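Long-range contacts in FACT complex subunit SPT16 (Ashbya gossypii, PDB 6A8M), which probably acts within the FACT histone chaperone complex to reorganize nucleosomes in transcription, replication and repair, and is represented by its N-terminal peptidase-like part: residues P266-R271 with G400-K405; C286-C291 with A414-D419; S311-D316 with D406-A411. All coordinates share one frame; numbering follows the deposited sequence.

Overall arrangement
All three contacts lie in the part of the chain that belongs to the peptidase M24 family. Contact 2 is buried and mostly apolar: it packs strand 285-295 on strand 412-424. Contact 1 is partly buried and lays the loop 266-271 along strand 394-405, the sheet neighbour of 412-424, through one amide, two waters and the methyl of a leucine. The two adjoin, their centres about 10 Å apart, and the Y268 OH to C286 O bond joins them. Contact 3 lies farthest out, about 35 Å from the chain centre. There a helix start meets the turn between strands 394-405 and 412-424 through carboxylates and hydroxyls. Polar chemistry thus gains weight toward the surface.

Contact 1: P266-R271 with G400-K405; sequences PKYDLR and GFNNLK
The flat amide of N402 turns ND2 and OD1 to the loop 266-271, against the backbone and CB of Y268. ND2 gives a nearly straight bond to Y268 O, 2.9 Å long with an angle of 166° at the hydrogen. The acceptor lies in the amide plane, but ND2 stands above the carbonyl plane of Y268 and so misses its lone pairs. OD1 sits obliquely to the Y268 ring, at neither face nor edge, and 3.7 Å from Y268 CB. Water 1 lies in the plane of that ring, at its edge. The ring itself leads away, and its OH is bonded to C286 O.

CG of N402 is anti to the backbone N (chi1 -158°), which carries the amide across to the loop. Two waters widen its grip. Water 1 accepts from Y268 N and donates to N402 OD1 at 2.8 Å. Water 2 accepts from L270 N and from N402 ND2. OD1 also takes the N-H of N403 at 2.8 Å, a bond within the strand side that helps fix the amide.

Next to the amide, L270 packs CD1 3.7 Å from G400 CA, where G400 has no side chain, and 3.6 Å from F401 N. On the far side of the loop, R271 holds D269 side-on through NE and NH2, and D269 OD1 closes an Asx turn with R271 N.

With an alanine in place of N402, Y268 O is likely to lose its amide donor, and each water one partner. The amide bonds Y268 O directly and serves Y268 N and L270 N through water. It thus ties the irregular loop after strand 261-263 to the antiparallel sheet of the M24-type domain, at a strand that already has backbone partners on both sides.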
ATOM      1  N   PRO A 266      17.260  17.441  15.754  1.00 18.60           N
ATOM      2  CA  PRO A 266      18.109  17.808  14.612  1.00 18.59           C
ATOM      3  C   PRO A 266      18.466  16.644  13.658  1.00 18.10           C
ATOM      4  O   PRO A 266      19.025  16.894  12.579  1.00 19.51           O
ATOM      5  CB  PRO A 266      19.369  18.355  15.291  1.00 19.21           C
ATOM      6  CG  PRO A 266      19.492  17.516  16.552  1.00 20.49           C
ATOM      7  CD  PRO A 266      18.031  17.377  17.013  1.00 21.05           C
ATOM      8  N   LYS A 267      18.164  15.398  14.019  1.00 18.04           N
ATOM      9  CA  LYS A 267      18.422  14.269  13.137  1.00 17.47           C
ATOM     10  C   LYS A 267      17.126  13.782  12.504  1.00 18.19           C
ATOM     11  O   LYS A 267      16.129  13.553  13.199  1.00 19.49           O
ATOM     12  CB  LYS A 267      19.102  13.126  13.883  1.00 20.31           C
ATOM     13  CG  LYS A 267      20.378  13.567  14.599  1.00 26.41           C
ATOM     14  CD  LYS A 267      21.430  14.057  13.610  1.00 31.79           C
ATOM     15  CE  LYS A 267      22.740  14.384  14.329  1.00 36.90           C
ATOM     16  NZ  LYS A 267      23.175  13.222  15.178  1.00 39.55           N
ATOM     17  N   TYR A 268      17.141  13.618  11.186  1.00 15.51           N
ATOM     18  CA  TYR A 268      15.975  13.165  10.447  1.00 15.17           C
ATOM     19  C   TYR A 268      16.334  11.928   9.636  1.00 16.52           C
ATOM     20  O   TYR A 268      17.495  11.697   9.297  1.00 15.97           O
ATOM     21  CB  TYR A 268      15.439  14.230   9.496  1.00 14.69           C
ATOM     22  CG  TYR A 268      15.249  15.626  10.049  1.00 14.34           C
ATOM     23  CD1 TYR A 268      16.327  16.501  10.195  1.00 13.37           C
ATOM     24  CD2 TYR A 268      13.978  16.098  10.360  1.00 14.33           C
ATOM     25  CE1 TYR A 268      16.133  17.799  10.668  1.00 12.92           C
ATOM     26  CE2 TYR A 268      13.779  17.379  10.831  1.00 14.18           C
ATOM     27  CZ  TYR A 268      14.848  18.232  10.979  1.00 13.17           C
ATOM     28  OH  TYR A 268      14.640  19.524  11.418  1.00 16.80           O
ATOM     29  N   ASP A 269      15.317  11.147   9.309  1.00 18.88           N
ATOM     30  CA  ASP A 269      15.512   9.866   8.634  1.00 21.44           C
ATOM     31  C   ASP A 269      14.399   9.730   7.603  1.00 20.97           C
ATOM     32  O   ASP A 269      13.225   9.642   7.965  1.00 25.18           O
ATOM     33  CB  ASP A 269      15.510   8.719   9.649  1.00 22.78           C
ATOM     34  CG  ASP A 269      15.816   7.357   9.022  1.00 24.70           C
ATOM     35  OD1 ASP A 269      15.983   7.258   7.778  1.00 24.39           O
ATOM     36  OD2 ASP A 269      15.894   6.385   9.799  1.00 25.40           O
ATOM     37  N   LEU A 270      14.760   9.754   6.324  1.00 18.48           N
ATOM     38  CA  LEU A 270      13.800   9.665   5.227  1.00 20.68           C
ATOM     39  C   LEU A 270      13.787   8.295   4.567  1.00 23.82           C
ATOM     40  O   LEU A 270      13.085   8.106   3.561  1.00 22.80           O
ATOM     41  CB  LEU A 270      14.097  10.734   4.178  1.00 21.07           C
ATOM     42  CG  LEU A 270      14.209  12.144   4.750  1.00 19.91           C
ATOM     43  CD1 LEU A 270      14.315  13.206   3.659  1.00 19.25           C
ATOM     44  CD2 LEU A 270      13.021  12.392   5.690  1.00 17.83           C
ATOM     45  N   ARG A 271      14.557   7.344   5.085  1.00 24.03           N
ATOM     46  CA  ARG A 271      14.528   5.995   4.546  1.00 25.87           C
ATOM     47  C   ARG A 271      13.157   5.355   4.753  1.00 26.45           C
ATOM     48  O   ARG A 271      12.397   5.711   5.660  1.00 27.13           O
ATOM     49  CB  ARG A 271      15.612   5.139   5.198  1.00 26.02           C
ATOM     50  CG  ARG A 271      16.997   5.668   4.940  1.00 25.01           C
ATOM     51  CD  ARG A 271      18.010   4.896   5.778  1.00 25.84           C
ATOM     52  NE  ARG A 271      17.718   5.023   7.207  1.00 24.59           N
ATOM     53  CZ  ARG A 271      18.385   4.393   8.168  1.00 27.55           C
ATOM     54  NH1 ARG A 271      19.375   3.560   7.855  1.00 25.97           N
ATOM     55  NH2 ARG A 271      18.054   4.591   9.444  1.00 28.66           N
ATOM     56  N   GLY A 400      11.952  14.015  -0.511  1.00 19.31           N
ATOM     57  CA  GLY A 400      12.595  14.495   0.691  1.00 24.46           C
ATOM     58  C   GLY A 400      14.005  14.932   0.393  1.00 21.85           C
ATOM     59  O   GLY A 400      14.618  14.495  -0.587  1.00 18.69           O
ATOM     60  N   PHE A 401      14.496  15.840   1.238  1.00 19.58           N
ATOM     61  CA  PHE A 401      15.888  16.270   1.232  1.00 16.15           C
ATOM     62  C   PHE A 401      16.383  16.143   2.668  1.00 15.80           C
ATOM     63  O   PHE A 401      15.710  16.613   3.592  1.00 14.46           O
ATOM     64  CB  PHE A 401      16.027  17.709   0.740  1.00 15.05           C
ATOM     65  CG  PHE A 401      15.557  17.913  -0.675  1.00 16.67           C
ATOM     66  CD1 PHE A 401      16.412  17.685  -1.732  1.00 14.05           C
ATOM     67  CD2 PHE A 401      14.253  18.319  -0.945  1.00 20.68           C
ATOM     68  CE1 PHE A 401      15.983  17.858  -3.050  1.00 15.64           C
ATOM     69  CE2 PHE A 401      13.819  18.495  -2.264  1.00 21.85           C
ATOM     70  CZ  PHE A 401      14.683  18.258  -3.310  1.00 19.63           C
ATOM     71  N   ASN A 402      17.531  15.505   2.863  1.00 14.15           N
ATOM     72  CA  ASN A 402      18.037  15.301   4.214  1.00 14.07           C
ATOM     73  C   ASN A 402      19.428  15.912   4.335  1.00 15.96           C
ATOM     74  O   ASN A 402      20.064  16.285   3.340  1.00 19.23           O
ATOM     75  CB  ASN A 402      18.034  13.810   4.577  1.00 15.58           C
ATOM     76  CG  ASN A 402      18.034  13.551   6.102  1.00 16.75           C
ATOM     77  OD1 ASN A 402      18.060  14.478   6.916  1.00 14.98           O
ATOM     78  ND2 ASN A 402      17.988  12.277   6.477  1.00 16.52           N
ATOM     79  N   ASN A 403      19.872  16.062   5.581  1.00 14.72           N
ATOM     80  CA  ASN A 403      21.256  16.467   5.863  1.00 16.48           C
ATOM     81  C   ASN A 403      21.550  17.859   5.310  1.00 16.85           C
ATOM     82  O   ASN A 403      22.613  18.118   4.734  1.00 21.11           O
ATOM     83  CB  ASN A 403      22.254  15.438   5.321  1.00 20.12           C
ATOM     84  CG  ASN A 403      22.068  14.070   5.947  1.00 24.63           C
ATOM     85  OD1 ASN A 403      22.313  13.898   7.132  1.00 29.83           O
ATOM     86  ND2 ASN A 403      21.648  13.088   5.149  1.00 21.79           N
ATOM     87  N   LEU A 404      20.610  18.767   5.505  1.00 16.81           N
ATOM     88  CA  LEU A 404      20.798  20.168   5.177  1.00 18.09           C
ATOM     89  C   LEU A 404      21.161  20.937   6.438  1.00 18.92           C
ATOM     90  O   LEU A 404      20.802  20.543   7.548  1.00 17.49           O
ATOM     91  CB  LEU A 404      19.524  20.748   4.560  1.00 16.53           C
ATOM     92  CG  LEU A 404      19.018  19.940   3.366  1.00 18.43           C
ATOM     93  CD1 LEU A 404      17.741  20.553   2.826  1.00 18.24           C
ATOM     94  CD2 LEU A 404      20.130  19.919   2.312  1.00 18.67           C
ATOM     95  N   LYS A 405      21.878  22.047   6.256  1.00 19.37           N
ATOM     96  CA  LYS A 405      22.159  22.970   7.342  1.00 20.64           C
ATOM     97  C   LYS A 405      22.003  24.394   6.840  1.00 19.27           C
ATOM     98  O   LYS A 405      22.403  24.708   5.718  1.00 18.52           O
ATOM     99  CB  LYS A 405      23.576  22.792   7.901  1.00 23.91           C
ATOM    100  CG  LYS A 405      23.836  21.450   8.569  1.00 27.06           C
ATOM    101  CD  LYS A 405      25.136  21.486   9.383  1.00 31.42           C
ATOM    102  CE  LYS A 405      25.663  20.078   9.650  1.00 34.78           C
ATOM    103  NZ  LYS A 405      24.638  19.211  10.300  1.00 36.45           N
TER
HETATM  104  O   HOH W   1      19.350  14.330   9.416  1.00 18.82           O
HETATM  105  O   HOH W   2      17.480   9.759   4.916  1.00 23.34           O

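Contact 2: C286-C291 with A414-D419; sequences CILASC and ALQLAD
L288 packs its two methyls on the backbone and side chains of A414 to Q416, and this is the tight part of the contact. CD2 lies 3.6 Å from A414 O and 3.7 Å from Q416 N. CD1 reaches A414 CB and Q416 CB, both at 4.1 Å. The side chains of L288 and Q416 cross at about a right angle. C286 adds to this end. Its CB is 3.2 Å from A414 O, and its SG, anti to the carbonyl carbon (chi1 -60°), meets L415 CD2 at 3.7 Å. A414 O is therefore buried under carbon and sulfur, and it has no polar partner in the model.

The S290 end is looser. The strands diverge at 33°, and the CA atoms of S290 and A418 are 8.0 Å apart, against 6.4 Å for C286 and A414. S290 OG stands 3.6 Å from Q416 OE1, while its hydrogen bond goes to S303. Water 3 lies within hydrogen-bonding distance of A289 O and Q416 OE1.

No hydrogen bond joins the two segments directly. They belong to different sheets, packed face to face in the pita-bread fold of the M24 family. Strand 285-295 pairs with 298-308, and its outer face, through I287 and A289, rests on helix 179-208. On the other side, L415 and L417 of strand 412-424 rest on helix 312-332.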
ATOM      1  N   CYS A 286      12.583  23.175  10.762  1.00 15.60           N
ATOM      2  CA  CYS A 286      11.721  22.250  10.029  1.00 14.49           C
ATOM      3  C   CYS A 286      11.274  21.067  10.892  1.00 16.45           C
ATOM      4  O   CYS A 286      12.073  20.472  11.629  1.00 16.04           O
ATOM      5  CB  CYS A 286      12.426  21.733   8.768  1.00 15.77           C
ATOM      6  SG  CYS A 286      12.878  23.040   7.605  1.00 17.85           S
ATOM      7  N   ILE A 287       9.985  20.733  10.796  1.00 16.50           N
ATOM      8  CA  ILE A 287       9.414  19.562  11.453  1.00 14.32           C
ATOM      9  C   ILE A 287       8.681  18.734  10.405  1.00 12.32           C
ATOM     10  O   ILE A 287       7.835  19.264   9.671  1.00 14.03           O
ATOM     11  CB  ILE A 287       8.467  19.962  12.594  1.00 14.41           C
ATOM     12  CG1 ILE A 287       9.239  20.823  13.601  1.00 14.28           C
ATOM     13  CG2 ILE A 287       7.829  18.715  13.233  1.00 13.14           C
ATOM     14  CD1 ILE A 287       8.378  21.415  14.684  1.00 13.83           C
ATOM     15  N   LEU A 288       9.017  17.449  10.321  1.00 11.93           N
ATOM     16  CA  LEU A 288       8.449  16.556   9.322  1.00 12.35           C
ATOM     17  C   LEU A 288       7.332  15.724   9.930  1.00 13.56           C
ATOM     18  O   LEU A 288       7.472  15.174  11.032  1.00 13.57           O
ATOM     19  CB  LEU A 288       9.512  15.616   8.756  1.00 14.68           C
ATOM     20  CG  LEU A 288      10.801  16.263   8.232  1.00 15.37           C
ATOM     21  CD1 LEU A 288      11.646  15.183   7.566  1.00 15.53           C
ATOM     22  CD2 LEU A 288      10.541  17.410   7.279  1.00 14.98           C
ATOM     23  N   ALA A 289       6.238  15.593   9.189  1.00 12.17           N
ATOM     24  CA  ALA A 289       5.131  14.761   9.630  1.00 12.22           C
ATOM     25  C   ALA A 289       4.621  13.924   8.472  1.00 12.88           C
ATOM     26  O   ALA A 289       4.589  14.391   7.328  1.00 12.08           O
ATOM     27  CB  ALA A 289       3.997  15.621  10.189  1.00 12.36           C
ATOM     28  N   SER A 290       4.247  12.678   8.771  1.00 11.73           N
ATOM     29  CA  SER A 290       3.715  11.767   7.760  1.00 10.40           C
ATOM     30  C   SER A 290       2.593  10.941   8.368  1.00 12.54           C
ATOM     31  O   SER A 290       2.750  10.384   9.455  1.00 12.81           O
ATOM     32  CB  SER A 290       4.775  10.788   7.226  1.00 13.61           C
ATOM     33  OG  SER A 290       5.876  11.435   6.619  1.00 14.72           O
ATOM     34  N   CYS A 291       1.501  10.793   7.637  0.55 11.99           N
ATOM     35  CA  CYS A 291       0.559   9.802   8.097  0.55 11.56           C
ATOM     36  C   CYS A 291      -0.142   9.220   6.888  0.55 11.39           C
ATOM     37  O   CYS A 291      -0.179   9.821   5.810  0.55 10.62           O
ATOM     38  CB  CYS A 291      -0.422  10.369   9.125  0.55 13.24           C
ATOM     39  SG  CYS A 291      -1.527  11.587   8.503  0.55 15.05           S
ATOM     40  N   ALA A 414      15.601  19.376   7.380  1.00 14.13           N
ATOM     41  CA  ALA A 414      15.263  18.419   6.341  1.00 11.90           C
ATOM     42  C   ALA A 414      13.910  18.853   5.819  1.00 12.16           C
ATOM     43  O   ALA A 414      13.212  19.652   6.453  1.00 15.03           O
ATOM     44  CB  ALA A 414      15.234  16.971   6.859  1.00 11.74           C
ATOM     45  N   LEU A 415      13.562  18.354   4.646  1.00 12.74           N
ATOM     46  CA  LEU A 415      12.313  18.730   3.999  1.00 12.16           C
ATOM     47  C   LEU A 415      11.652  17.484   3.457  1.00 13.71           C
ATOM     48  O   LEU A 415      12.320  16.620   2.885  1.00 14.81           O
ATOM     49  CB  LEU A 415      12.533  19.718   2.828  1.00 14.81           C
ATOM     50  CG  LEU A 415      13.233  21.023   3.213  1.00 18.48           C
ATOM     51  CD1 LEU A 415      13.628  21.810   1.962  1.00 21.67           C
ATOM     52  CD2 LEU A 415      12.332  21.870   4.117  1.00 17.86           C
ATOM     53  N   GLN A 416      10.331  17.410   3.577  1.00 12.80           N
ATOM     54  CA  GLN A 416       9.658  16.254   3.025  1.00 11.66           C
ATOM     55  C   GLN A 416       8.219  16.610   2.689  1.00 13.95           C
ATOM     56  O   GLN A 416       7.524  17.233   3.488  1.00 16.58           O
ATOM     57  CB  GLN A 416       9.715  15.071   3.999  1.00 13.41           C
ATOM     58  CG  GLN A 416       9.095  13.817   3.445  1.00 16.27           C
ATOM     59  CD  GLN A 416       9.428  12.618   4.285  1.00 16.58           C
ATOM     60  OE1 GLN A 416       9.111  12.577   5.497  1.00 17.48           O
ATOM     61  NE2 GLN A 416      10.100  11.651   3.677  1.00 17.70           N
ATOM     62  N   LEU A 417       7.770  16.177   1.513  1.00 14.17           N
ATOM     63  CA  LEU A 417       6.408  16.433   1.074  1.00 12.54           C
ATOM     64  C   LEU A 417       5.910  15.183   0.375  1.00 11.13           C
ATOM     65  O   LEU A 417       6.625  14.639  -0.467  1.00 13.29           O
ATOM     66  CB  LEU A 417       6.387  17.621   0.101  1.00 15.51           C
ATOM     67  CG  LEU A 417       5.039  18.161  -0.347  1.00 18.12           C
ATOM     68  CD1 LEU A 417       4.316  18.799   0.846  1.00 19.55           C
ATOM     69  CD2 LEU A 417       5.229  19.167  -1.479  1.00 18.82           C
ATOM     70  N   ALA A 418       4.693  14.740   0.698  1.00  9.84           N
ATOM     71  CA  ALA A 418       4.112  13.594   0.003  1.00 10.91           C
ATOM     72  C   ALA A 418       2.622  13.806  -0.201  1.00 10.90           C
ATOM     73  O   ALA A 418       1.943  14.379   0.647  1.00 11.44           O
ATOM     74  CB  ALA A 418       4.360  12.268   0.769  1.00 11.75           C
ATOM     75  N   ASP A 419       2.114  13.316  -1.337  1.00 10.90           N
ATOM     76  CA  ASP A 419       0.690  13.340  -1.623  1.00 10.18           C
ATOM     77  C   ASP A 419       0.314  12.084  -2.387  1.00 11.74           C
ATOM     78  O   ASP A 419       1.148  11.470  -3.061  1.00 12.43           O
ATOM     79  CB  ASP A 419       0.286  14.590  -2.428  1.00 13.18           C
ATOM     80  CG  ASP A 419       0.164  15.818  -1.546  1.00 13.34           C
ATOM     81  OD1 ASP A 419      -0.794  15.877  -0.757  1.00 14.41           O
ATOM     82  OD2 ASP A 419       1.033  16.707  -1.625  1.00 14.88           O
TER
HETATM   83  O   HOH W   3       7.268  14.850   6.060  1.00 21.59           O

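Contact 3: S311-D316 with D406-A411; sequences SDEMTD and DSKTGA
S311 and D406 meet through a short bond: S311 OG donates to D406 OD1 at 2.7 Å, on the anti side of that oxygen. S311 OG lies between its own backbone N and carbonyl carbon (chi1 74°). From there it also accepts from M314 N at 3.2 Å, as the N-cap of helix 312-332. S311 and M314 form a capping box, in which S311 N makes only a weak bond to M314 SD. One hydroxyl thus closes the helix start and ties it to the hairpin connection between strands 394-405 and 412-424.

D406 has CG anti to the backbone N (chi1 -174°), which puts the carboxylate between helix and connection. Its two oxygens then serve different sides. OD1 faces the helix, taking S311 OG and accepting a hydrogen bond from water 4, which in turn accepts from E313 N. OD2 faces its own turn. It accepts from T409 N through its anti lone pair, and from K408 N, which comes from above the carboxylate plane. These are an Asx motif and an Asx turn.

E313 crosses D406 at about a right angle. Its carboxylate takes S407 with both oxygens. OE1 accepts from S407 N at 2.8 Å, on the syn side, and OE2 accepts from S407 OG at a very short 2.5 Å. The carboxylates of E313 and D406 are stacked, their planes 24° apart, with E313 OE1 3.6 Å from D406 OD1. Nearby, M314 CE touches A411 CB at 4.4 Å.

Two like charges thus lie close together. The N-H groups and hydroxyls around them probably offset the repulsion. K408 NZ, bonded to S407 OG, lies 4.3 Å from E313 OE2, beyond a salt bridge, and may still offset some of the negative charge.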
ATOM      1  N   SER A 311      14.480  29.941   8.766  1.00 19.44           N
ATOM      2  CA  SER A 311      15.444  30.817   8.105  1.00 18.80           C
ATOM      3  C   SER A 311      15.066  31.037   6.639  1.00 19.43           C
ATOM      4  O   SER A 311      14.247  30.316   6.068  1.00 18.66           O
ATOM      5  CB  SER A 311      16.834  30.210   8.149  1.00 20.86           C
ATOM      6  OG  SER A 311      16.877  29.140   7.220  1.00 21.02           O
ATOM      7  N   ASP A 312      15.701  32.041   6.014  1.00 22.57           N
ATOM      8  CA  ASP A 312      15.417  32.320   4.606  1.00 21.29           C
ATOM      9  C   ASP A 312      15.793  31.143   3.718  1.00 21.56           C
ATOM     10  O   ASP A 312      15.115  30.870   2.719  1.00 22.19           O
ATOM     11  CB  ASP A 312      16.154  33.576   4.133  1.00 23.26           C
ATOM     12  CG  ASP A 312      15.609  34.848   4.749  1.00 29.37           C
ATOM     13  OD1 ASP A 312      14.429  34.857   5.172  1.00 31.51           O
ATOM     14  OD2 ASP A 312      16.360  35.846   4.788  1.00 32.76           O
ATOM     15  N   GLU A 313      16.882  30.436   4.043  1.00 21.78           N
ATOM     16  CA  GLU A 313      17.214  29.281   3.215  1.00 21.19           C
ATOM     17  C   GLU A 313      16.169  28.180   3.358  1.00 20.47           C
ATOM     18  O   GLU A 313      15.854  27.491   2.378  1.00 20.39           O
ATOM     19  CB  GLU A 313      18.613  28.763   3.557  1.00 22.82           C
ATOM     20  CG  GLU A 313      19.716  29.723   3.118  1.00 25.46           C
ATOM     21  CD  GLU A 313      21.086  29.330   3.616  1.00 28.60           C
ATOM     22  OE1 GLU A 313      21.215  28.226   4.193  1.00 26.62           O
ATOM     23  OE2 GLU A 313      22.031  30.137   3.428  1.00 30.81           O
ATOM     24  N   MET A 314      15.597  28.019   4.554  1.00 19.26           N
ATOM     25  CA  MET A 314      14.547  27.023   4.724  1.00 17.81           C
ATOM     26  C   MET A 314      13.316  27.370   3.901  1.00 18.46           C
ATOM     27  O   MET A 314      12.744  26.497   3.234  1.00 16.27           O
ATOM     28  CB  MET A 314      14.175  26.885   6.196  1.00 17.23           C
ATOM     29  CG  MET A 314      15.268  26.308   7.035  1.00 19.10           C
ATOM     30  SD  MET A 314      14.839  26.385   8.770  1.00 19.14           S
ATOM     31  CE  MET A 314      16.441  26.068   9.495  1.00 21.70           C
ATOM     32  N   THR A 315      12.899  28.641   3.910  1.00 16.39           N
ATOM     33  CA  THR A 315      11.689  28.995   3.163  1.00 17.03           C
ATOM     34  C   THR A 315      11.935  28.920   1.667  1.00 14.98           C
ATOM     35  O   THR A 315      11.068  28.478   0.918  1.00 14.72           O
ATOM     36  CB  THR A 315      11.175  30.387   3.543  1.00 19.28           C
ATOM     37  OG1 THR A 315      12.074  31.411   3.074  1.00 21.94           O
ATOM     38  CG2 THR A 315      10.980  30.477   5.033  1.00 18.36           C
ATOM     39  N   ASP A 316      13.125  29.317   1.222  1.00 16.39           N
ATOM     40  CA  ASP A 316      13.433  29.231  -0.202  1.00 18.24           C
ATOM     41  C   ASP A 316      13.425  27.777  -0.667  1.00 17.76           C
ATOM     42  O   ASP A 316      12.899  27.455  -1.740  1.00 18.73           O
ATOM     43  CB  ASP A 316      14.787  29.889  -0.479  1.00 22.71           C
ATOM     44  CG  ASP A 316      14.752  31.411  -0.344  1.00 28.91           C
ATOM     45  OD1 ASP A 316      13.650  31.984  -0.212  1.00 29.97           O
ATOM     46  OD2 ASP A 316      15.842  32.035  -0.381  1.00 30.15           O
ATOM     47  N   ASP A 406      21.422  25.252   7.662  1.00 17.15           N
ATOM     48  CA  ASP A 406      21.439  26.671   7.331  1.00 17.82           C
ATOM     49  C   ASP A 406      22.881  27.166   7.247  1.00 19.49           C
ATOM     50  O   ASP A 406      23.705  26.858   8.109  1.00 19.89           O
ATOM     51  CB  ASP A 406      20.670  27.474   8.374  1.00 22.76           C
ATOM     52  CG  ASP A 406      20.556  28.920   7.991  1.00 24.05           C
ATOM     53  OD1 ASP A 406      19.596  29.256   7.270  1.00 26.03           O
ATOM     54  OD2 ASP A 406      21.450  29.709   8.357  1.00 24.58           O
ATOM     55  N   SER A 407      23.201  27.906   6.183  1.00 20.16           N
ATOM     56  CA  SER A 407      24.595  28.271   5.953  1.00 25.78           C
ATOM     57  C   SER A 407      25.146  29.243   6.992  1.00 27.59           C
ATOM     58  O   SER A 407      26.374  29.326   7.152  1.00 26.51           O
ATOM     59  CB  SER A 407      24.749  28.876   4.561  1.00 27.73           C
ATOM     60  OG  SER A 407      24.243  30.194   4.538  1.00 27.70           O
ATOM     61  N   LYS A 408      24.288  29.980   7.691  1.00 29.26           N
ATOM     62  CA  LYS A 408      24.760  30.970   8.655  1.00 34.47           C
ATOM     63  C   LYS A 408      24.635  30.511  10.103  1.00 32.96           C
ATOM     64  O   LYS A 408      25.561  30.725  10.896  1.00 34.91           O
ATOM     65  CB  LYS A 408      24.003  32.286   8.468  1.00 38.10           C
ATOM     66  CG  LYS A 408      24.211  32.906   7.095  1.00 38.70           C
ATOM     67  CD  LYS A 408      25.705  33.022   6.743  1.00 38.29           C
ATOM     68  CE  LYS A 408      25.889  33.685   5.384  1.00 39.26           C
ATOM     69  NZ  LYS A 408      25.134  32.947   4.334  1.00 39.11           N
ATOM     70  N   THR A 409      23.519  29.876  10.468  1.00 26.36           N
ATOM     71  CA  THR A 409      23.343  29.392  11.831  1.00 23.85           C
ATOM     72  C   THR A 409      23.833  27.965  12.026  1.00 21.71           C
ATOM     73  O   THR A 409      23.973  27.536  13.172  1.00 21.04           O
ATOM     74  CB  THR A 409      21.869  29.434  12.232  1.00 24.27           C
ATOM     75  OG1 THR A 409      21.168  28.442  11.479  1.00 23.21           O
ATOM     76  CG2 THR A 409      21.257  30.811  11.950  1.00 23.21           C
ATOM     77  N   GLY A 410      24.071  27.221  10.946  1.00 19.27           N
ATOM     78  CA  GLY A 410      24.421  25.821  11.056  1.00 20.57           C
ATOM     79  C   GLY A 410      23.296  24.905  11.478  1.00 20.41           C
ATOM     80  O   GLY A 410      23.538  23.704  11.660  1.00 20.85           O
ATOM     81  N   ALA A 411      22.080  25.428  11.645  1.00 19.17           N
ATOM     82  CA  ALA A 411      20.960  24.623  12.119  1.00 19.97           C
ATOM     83  C   ALA A 411      20.626  23.497  11.140  1.00 19.19           C
ATOM     84  O   ALA A 411      20.451  23.728   9.943  1.00 18.58           O
ATOM     85  CB  ALA A 411      19.740  25.521  12.344  1.00 21.14           C
TER
HETATM   86  O   HOH W   4      19.013  31.500   5.727  1.00 22.18           O